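Side-chain contacts in hypothetical protein (Pyrococcus furiosus, PDB 2FZF), which is of unknown function but belongs to the rubrerythrin family, has a ferritin-like helical bundle and may bind a di-iron centre: residues Phe19-Leu24 with Gln75-Lys80; Lys71-Met76 with Glu81-Lys86; Lys40-Lys45 with Glu53-Leu58. All blocks are in the same frame, centred on the assembly; numbering follows the deposited sequence.

Contact 1: Phe19-Leu24 with Gln75-Lys80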
# COMPACT_ATOMS: atom_id res chain seq x y z
N PHE A 19 22.91 12.40 -13.81
CA PHE A 19 22.31 13.67 -13.39
C PHE A 19 22.69 14.08 -11.98
O PHE A 19 23.11 13.25 -11.17
CB PHE A 19 20.78 13.61 -13.48
CG PHE A 19 20.27 13.13 -14.80
CD1 PHE A 19 20.28 11.78 -15.12
CD2 PHE A 19 19.80 14.04 -15.75
CE1 PHE A 19 19.84 11.34 -16.37
CE2 PHE A 19 19.35 13.61 -17.00
CZ PHE A 19 19.37 12.26 -17.31
N SER A 20 22.53 15.37 -11.70
CA SER A 20 22.84 15.95 -10.39
C SER A 20 21.70 15.75 -9.40
O SER A 20 20.64 15.24 -9.75
CB SER A 20 23.12 17.44 -10.53
OG SER A 20 22.07 18.07 -11.24
N LEU A 21 21.92 16.16 -8.16
CA LEU A 21 20.89 16.00 -7.16
C LEU A 21 19.70 16.91 -7.46
O LEU A 21 18.55 16.50 -7.30
CB LEU A 21 21.46 16.28 -5.77
CG LEU A 21 20.54 16.01 -4.56
CD1 LEU A 21 19.68 17.24 -4.31
CD2 LEU A 21 19.67 14.77 -4.80
N GLU A 22 19.99 18.12 -7.92
CA GLU A 22 18.93 19.07 -8.26
C GLU A 22 18.17 18.63 -9.51
O GLU A 22 16.94 18.77 -9.58
CB GLU A 22 19.52 20.47 -8.44
CG GLU A 22 20.92 20.46 -9.04
CD GLU A 22 21.99 20.97 -8.08
OE1 GLU A 22 22.00 22.19 -7.79
OE2 GLU A 22 22.81 20.14 -7.61
N GLU A 23 18.89 18.10 -10.48
CA GLU A 23 18.28 17.63 -11.72
C GLU A 23 17.35 16.48 -11.40
O GLU A 23 16.23 16.40 -11.91
CB GLU A 23 19.36 17.17 -12.70
CG GLU A 23 19.91 18.29 -13.56
CD GLU A 23 20.93 17.79 -14.57
OE1 GLU A 23 21.09 18.47 -15.61
OE2 GLU A 23 21.57 16.75 -14.33
N LEU A 24 17.84 15.59 -10.54
CA LEU A 24 17.05 14.46 -10.13
C LEU A 24 15.82 14.98 -9.39
O LEU A 24 14.69 14.65 -9.74
CB LEU A 24 17.88 13.51 -9.26
CG LEU A 24 19.01 12.76 -10.00
CD1 LEU A 24 19.74 11.84 -9.03
CD2 LEU A 24 18.42 11.95 -11.15
N GLN A 75 15.03 23.63 0.46
CA GLN A 75 15.90 23.47 1.63
C GLN A 75 17.36 23.21 1.26
O GLN A 75 18.26 23.61 1.99
CB GLN A 75 15.39 22.32 2.52
CG GLN A 75 14.07 22.61 3.23
CD GLN A 75 13.50 21.39 3.96
OE1 GLN A 75 13.23 20.35 3.34
NE2 GLN A 75 13.32 21.51 5.27
N MET A 76 17.61 22.54 0.13
CA MET A 76 19.00 22.26 -0.26
C MET A 76 19.47 23.24 -1.36
O MET A 76 20.66 23.31 -1.65
CB MET A 76 19.14 20.79 -0.73
CG MET A 76 20.54 20.13 -0.51
SD MET A 76 21.18 20.04 1.21
CE MET A 76 19.72 19.63 2.07
N PHE A 77 18.54 24.00 -1.93
CA PHE A 77 18.88 24.96 -2.98
C PHE A 77 18.13 26.28 -2.81
O PHE A 77 17.43 26.73 -3.72
CB PHE A 77 18.59 24.36 -4.36
CG PHE A 77 19.21 23.01 -4.56
CD1 PHE A 77 20.58 22.89 -4.75
CD2 PHE A 77 18.43 21.86 -4.51
CE1 PHE A 77 21.18 21.64 -4.88
CE2 PHE A 77 19.01 20.61 -4.64
CZ PHE A 77 20.40 20.50 -4.82
N PRO A 78 18.29 26.93 -1.65
CA PRO A 78 17.60 28.20 -1.37
C PRO A 78 17.82 29.29 -2.40
O PRO A 78 18.95 29.63 -2.72
CB PRO A 78 18.12 28.58 0.01
CG PRO A 78 19.49 28.01 0.03
CD PRO A 78 19.30 26.66 -0.61
N GLY A 79 16.71 29.82 -2.92
CA GLY A 79 16.79 30.89 -3.90
C GLY A 79 16.78 30.43 -5.34
O GLY A 79 16.33 31.18 -6.21
N LYS A 80 17.26 29.22 -5.61
CA LYS A 80 17.31 28.69 -6.98
C LYS A 80 16.02 28.02 -7.43
O LYS A 80 15.50 27.14 -6.75
CB LYS A 80 18.48 27.71 -7.13
CG LYS A 80 19.60 28.23 -8.01
CD LYS A 80 19.09 28.45 -9.45
CE LYS A 80 19.68 29.71 -10.12
NZ LYS A 80 19.18 31.01 -9.55

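Contact 2: Lys71-Met76 with Glu81-Lys86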
# COMPACT_ATOMS: atom_id res chain seq x y z
N LYS A 71 9.68 21.55 -1.23
CA LYS A 71 10.18 22.09 0.01
C LYS A 71 11.62 21.68 0.19
O LYS A 71 12.47 22.50 0.54
CB LYS A 71 9.36 21.59 1.21
CG LYS A 71 9.91 22.13 2.52
CD LYS A 71 9.01 21.87 3.71
CE LYS A 71 9.67 22.34 4.99
NZ LYS A 71 8.82 22.17 6.20
N LEU A 72 11.90 20.41 -0.05
CA LEU A 72 13.26 19.91 0.09
C LEU A 72 14.16 20.66 -0.89
O LEU A 72 15.18 21.22 -0.49
CB LEU A 72 13.31 18.40 -0.19
CG LEU A 72 14.43 17.55 0.44
CD1 LEU A 72 14.38 16.15 -0.14
CD2 LEU A 72 15.78 18.15 0.15
N TYR A 73 13.78 20.69 -2.17
CA TYR A 73 14.58 21.37 -3.17
C TYR A 73 14.88 22.81 -2.75
O TYR A 73 15.91 23.37 -3.09
CB TYR A 73 13.85 21.36 -4.52
CG TYR A 73 14.68 21.85 -5.69
CD1 TYR A 73 15.09 23.19 -5.78
CD2 TYR A 73 15.05 20.97 -6.72
CE1 TYR A 73 15.84 23.64 -6.87
CE2 TYR A 73 15.79 21.42 -7.82
CZ TYR A 73 16.18 22.75 -7.89
OH TYR A 73 16.89 23.21 -8.96
N SER A 74 13.96 23.38 -1.98
CA SER A 74 14.10 24.75 -1.49
C SER A 74 15.05 24.73 -0.29
O SER A 74 15.81 25.67 -0.07
CB SER A 74 12.71 25.26 -1.08
OG SER A 74 12.69 26.65 -0.87
N GLN A 75 15.03 23.63 0.46
CA GLN A 75 15.90 23.47 1.63
C GLN A 75 17.36 23.21 1.26
O GLN A 75 18.26 23.61 1.99
CB GLN A 75 15.39 22.32 2.52
CG GLN A 75 14.07 22.61 3.23
CD GLN A 75 13.50 21.39 3.96
OE1 GLN A 75 13.23 20.35 3.34
NE2 GLN A 75 13.32 21.51 5.27
N MET A 76 17.61 22.54 0.13
CA MET A 76 19.00 22.26 -0.26
C MET A 76 19.47 23.24 -1.36
O MET A 76 20.66 23.31 -1.65
CB MET A 76 19.14 20.79 -0.73
CG MET A 76 20.54 20.13 -0.51
SD MET A 76 21.18 20.04 1.21
CE MET A 76 19.72 19.63 2.07
N GLU A 81 15.52 28.43 -8.59
CA GLU A 81 14.29 27.87 -9.13
C GLU A 81 14.50 26.45 -9.60
O GLU A 81 15.58 26.08 -10.04
CB GLU A 81 13.78 28.72 -10.29
CG GLU A 81 13.30 30.08 -9.85
CD GLU A 81 12.13 30.00 -8.88
OE1 GLU A 81 10.99 29.74 -9.33
OE2 GLU A 81 12.36 30.19 -7.66
N VAL A 82 13.43 25.66 -9.52
CA VAL A 82 13.50 24.27 -9.93
C VAL A 82 13.78 24.17 -11.42
O VAL A 82 13.25 24.94 -12.23
CB VAL A 82 12.17 23.53 -9.63
CG1 VAL A 82 12.28 22.07 -10.05
CG2 VAL A 82 11.85 23.64 -8.15
N VAL A 83 14.62 23.21 -11.78
CA VAL A 83 14.96 22.99 -13.18
C VAL A 83 14.56 21.56 -13.59
O VAL A 83 14.93 20.59 -12.94
CB VAL A 83 16.47 23.20 -13.43
CG1 VAL A 83 17.30 22.44 -12.37
CG2 VAL A 83 16.83 22.72 -14.84
N PHE A 84 13.80 21.44 -14.68
CA PHE A 84 13.38 20.13 -15.14
C PHE A 84 14.16 19.66 -16.37
O PHE A 84 14.08 20.27 -17.44
CB PHE A 84 11.88 20.13 -15.47
CG PHE A 84 11.01 20.54 -14.32
CD1 PHE A 84 10.52 21.83 -14.23
CD2 PHE A 84 10.73 19.64 -13.29
CE1 PHE A 84 9.77 22.23 -13.14
CE2 PHE A 84 9.99 20.03 -12.19
CZ PHE A 84 9.50 21.32 -12.11
N PRO A 85 14.94 18.58 -16.22
CA PRO A 85 15.71 18.07 -17.35
C PRO A 85 14.78 17.43 -18.39
O PRO A 85 13.69 16.97 -18.05
CB PRO A 85 16.66 17.06 -16.69
CG PRO A 85 15.90 16.60 -15.49
CD PRO A 85 15.29 17.87 -14.97
N LYS A 86 15.20 17.41 -19.65
CA LYS A 86 14.38 16.82 -20.71
C LYS A 86 14.23 15.32 -20.48
O LYS A 86 13.15 14.75 -20.68
CB LYS A 86 15.01 17.06 -22.09
CG LYS A 86 15.05 18.53 -22.54
CD LYS A 86 16.47 19.08 -22.61
CE LYS A 86 17.28 18.42 -23.73
NZ LYS A 86 18.69 18.94 -23.83

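Contact 3: Lys40-Lys45 with Glu53-Leu58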
# COMPACT_ATOMS: atom_id res chain seq x y z
N LYS A 40 -5.92 11.28 -11.48
CA LYS A 40 -7.13 12.10 -11.51
C LYS A 40 -7.99 11.77 -12.72
O LYS A 40 -9.21 11.78 -12.62
CB LYS A 40 -6.76 13.59 -11.56
CG LYS A 40 -6.87 14.28 -10.22
CD LYS A 40 -8.32 14.30 -9.72
CE LYS A 40 -9.24 15.06 -10.69
NZ LYS A 40 -10.67 15.10 -10.21
N SER A 41 -7.35 11.47 -13.85
CA SER A 41 -8.08 11.14 -15.07
C SER A 41 -8.49 9.70 -15.10
O SER A 41 -9.50 9.34 -15.70
CB SER A 41 -7.20 11.40 -16.28
OG SER A 41 -6.62 12.68 -16.19
N LEU A 42 -7.68 8.86 -14.47
CA LEU A 42 -7.96 7.44 -14.41
C LEU A 42 -9.26 7.28 -13.63
O LEU A 42 -10.22 6.72 -14.14
CB LEU A 42 -6.83 6.70 -13.69
CG LEU A 42 -6.18 5.42 -14.24
CD1 LEU A 42 -5.67 4.61 -13.05
CD2 LEU A 42 -7.16 4.58 -15.07
N ALA A 43 -9.29 7.78 -12.40
CA ALA A 43 -10.48 7.64 -11.58
C ALA A 43 -11.68 8.21 -12.33
O ALA A 43 -12.72 7.58 -12.41
CB ALA A 43 -10.30 8.35 -10.25
N GLU A 44 -11.49 9.41 -12.86
CA GLU A 44 -12.50 10.14 -13.62
C GLU A 44 -13.21 9.22 -14.61
O GLU A 44 -14.42 9.31 -14.82
CB GLU A 44 -11.84 11.28 -14.39
CG GLU A 44 -12.44 12.66 -14.14
CD GLU A 44 -11.76 13.40 -13.00
OE1 GLU A 44 -11.72 12.87 -11.87
OE2 GLU A 44 -11.27 14.53 -13.25
N LYS A 45 -12.44 8.34 -15.21
CA LYS A 45 -12.96 7.42 -16.20
C LYS A 45 -12.82 6.01 -15.64
O LYS A 45 -11.74 5.43 -15.68
CB LYS A 45 -12.13 7.57 -17.48
CG LYS A 45 -11.99 9.02 -17.94
CD LYS A 45 -11.03 9.13 -19.12
CE LYS A 45 -10.91 10.57 -19.63
NZ LYS A 45 -12.16 11.08 -20.26
N GLU A 53 -12.53 4.25 -6.47
CA GLU A 53 -12.37 4.57 -5.05
C GLU A 53 -10.88 4.43 -4.71
O GLU A 53 -10.26 5.36 -4.19
CB GLU A 53 -13.20 3.61 -4.18
CG GLU A 53 -14.31 4.25 -3.31
CD GLU A 53 -13.80 5.12 -2.15
OE1 GLU A 53 -14.64 5.62 -1.36
OE2 GLU A 53 -12.56 5.33 -2.02
N LYS A 54 -10.33 3.24 -4.98
CA LYS A 54 -8.92 2.96 -4.73
C LYS A 54 -8.10 3.96 -5.52
O LYS A 54 -7.22 4.61 -4.97
CB LYS A 54 -8.55 1.54 -5.18
CG LYS A 54 -8.78 0.42 -4.13
CD LYS A 54 -10.18 0.51 -3.50
CE LYS A 54 -10.48 -0.59 -2.48
NZ LYS A 54 -10.66 -1.96 -3.07
N ILE A 55 -8.38 4.12 -6.80
CA ILE A 55 -7.59 5.06 -7.57
C ILE A 55 -7.69 6.49 -7.07
O ILE A 55 -6.77 7.27 -7.27
CB ILE A 55 -7.93 5.01 -9.05
CG1 ILE A 55 -7.59 3.62 -9.58
CG2 ILE A 55 -7.12 6.06 -9.80
CD1 ILE A 55 -6.14 3.24 -9.43
N ASN A 56 -8.80 6.83 -6.43
CA ASN A 56 -8.99 8.18 -5.90
C ASN A 56 -8.23 8.40 -4.59
O ASN A 56 -7.64 9.47 -4.39
CB ASN A 56 -10.48 8.46 -5.70
CG ASN A 56 -11.11 9.17 -6.91
OD1 ASN A 56 -10.54 10.13 -7.44
ND2 ASN A 56 -12.29 8.71 -7.33
N TRP A 57 -8.22 7.41 -3.71
CA TRP A 57 -7.51 7.54 -2.44
C TRP A 57 -6.02 7.62 -2.72
O TRP A 57 -5.27 8.32 -2.04
CB TRP A 57 -7.78 6.34 -1.53
CG TRP A 57 -6.99 6.39 -0.26
CD1 TRP A 57 -7.25 7.14 0.85
CD2 TRP A 57 -5.76 5.70 0.02
NE1 TRP A 57 -6.27 6.97 1.80
CE2 TRP A 57 -5.34 6.08 1.31
CE3 TRP A 57 -4.97 4.79 -0.71
CZ2 TRP A 57 -4.17 5.59 1.90
CZ3 TRP A 57 -3.80 4.30 -0.12
CH2 TRP A 57 -3.41 4.71 1.17
N LEU A 58 -5.60 6.87 -3.73
CA LEU A 58 -4.21 6.82 -4.12
C LEU A 58 -3.79 8.17 -4.71
O LEU A 58 -2.67 8.62 -4.49
CB LEU A 58 -4.05 5.70 -5.14
CG LEU A 58 -2.70 5.04 -5.37
CD1 LEU A 58 -2.92 3.81 -6.21
CD2 LEU A 58 -1.75 6.00 -6.05

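Contact 1: Phe19-Leu24 with Gln75-Lys80
L21 and E22, in the first turn of helix 21-44, meet F77 just beyond the end of helix 63-76, closing one end of the antiparallel first hairpin of a ferritin-like four-helix bundle. The packing is aromatic and apolar. L21 CD1 comes to the ring edge, in its plane, 3.4 Å from F77 CZ, while E22 CB lies over one face, 4.0 Å from the ring centroid, as a CH-pi contact. M76 CB lies against the opposite face, offset toward the rim. The E22 chain sets off between its backbone N and carbonyl carbon (chi1 34°) and bends at chi2, which keeps the carboxylate on the same face as CB, over the CE1 side of the ring, its plane turned 46° from that of F77.

The polar bonds are local and fix the helix start. S20 and E23 form a capping box: E23 N donates to S20 OG at the N-cap, and S20 N donates to E23 OE2. On the other segment a type II beta turn, F77 to K80, leads the chain off the helix, and K80 N donates to F77 O. Within the capping box, E23 OE2 is approached on its anti side, 3.1 Å from S20 N.

Contact 2: Lys71-Met76 with Glu81-Lys86
Y73 OH lies against the extended loop segment 81-86: E81 O lies 3.3 Å from Y73 OH, V83 CG1 3.5 Å from it, and V82 CA 3.7 Å. The hydroxyl thus sits beside the backbone where E81 joins V82, beside a methyl of V83. V83 CG1 reaches it from the position between its own backbone N and carbonyl carbon (chi1 48°).

The ring itself meets V82. The methyl V82 CG2 stands over the centre of one face, 4.1 Å from the ring centroid and 11° off the normal, a CH-pi contact of nearly vertical approach. Its closest ring atom is Y73 CD1, at 4.0 Å. The phenol is carried there by a side chain extended from the helix, with Y73 CG opposite the backbone N (chi1 -171°), a torsion that sends the ring outward, across to the crossing chain, where the hydroxyl ends at its backbone. The two methyls of V82 serve different rings: CG2 lies over Y73, whereas CG1 lies 3.5 Å above the plane of the F84 ring, offset toward its rim.

Around this contact, the chain leaving helix 63-76 runs transversely across the end of the bundle, from helix 63-76 toward helix 21-44. Y73 also packs on E22 and L25 of helix 21-44 and meets the ring of F77, V82 reaches I29 of helix 21-44 and R70 of helix 63-76, and P85 touches M27; the loop is thereby laid across the groove between helices 21-44 and 63-76.

Contact 3: Lys40-Lys45 with Glu53-Leu58
A43 and L42, near the end of helix 21-44, face I55 and N56 of helix 51-61 across an antiparallel helix pair, the axes of the short segments 8.6 Å apart at closest and 159° between their directions. I55 is central. Its CG1 points away from the carbonyl carbon (chi1 -63°), which turns the branch methyl CG2 opposite the backbone N and into the interface. CG2 lies 3.9 Å from A43 CB and 3.8 Å from L42 CD1, while the other end of the side chain, I55 CD1, also rests against L42 CD1, at 3.9 Å. One leucine methyl is therefore touched by both ends of the isoleucine fork, the two side chains slanting past each other. A43, with a single methyl, lets I55 CG2 come up against the helix backbone, at A43 N.

N56 leaves its helix flank-on, and its torsions (chi1 -94°) bring the amide over A43, with CG, OD1 and ND2 all near the alanine methyl. On the outer face of helix 21-44, K40 folds toward E44 one turn on, and K40 NZ makes a salt bridge to the syn lone pair of E44 OE1, 3.0 Å away.

L109 and I110 of helix 103-129 and L154 of helix 134-164 continue the apolar core, and on the far face of helix 51-61 W57 stacks on W57 of the second subunit. Cohesion between the two segments thus rests on van der Waals contacts, apolar around I55 and with the N56 amide against the A43 methyl at the partly exposed margin; the salt bridge lies within one helix.

Overall arrangement
Contacts 1 and 3 fasten opposite ends of the hairpin made by helix 21-44 with the successive helices 51-61 and 63-76; their centres lie about 31 Å apart. Contact 3 is nested inside the chain loop that contact 1 closes, and both use helix 21-44. Contact 2 follows contact 3 in series, its centre about 28 Å away, and adjoins contact 1, with centres about 5 Å apart and Q75 and M76 in common. Contacts 1 and 2 thus form one continuous cluster at the bundle end where the chain departs toward helix 103-129, whereas contact 3 is buried at the other end, beside the second subunit.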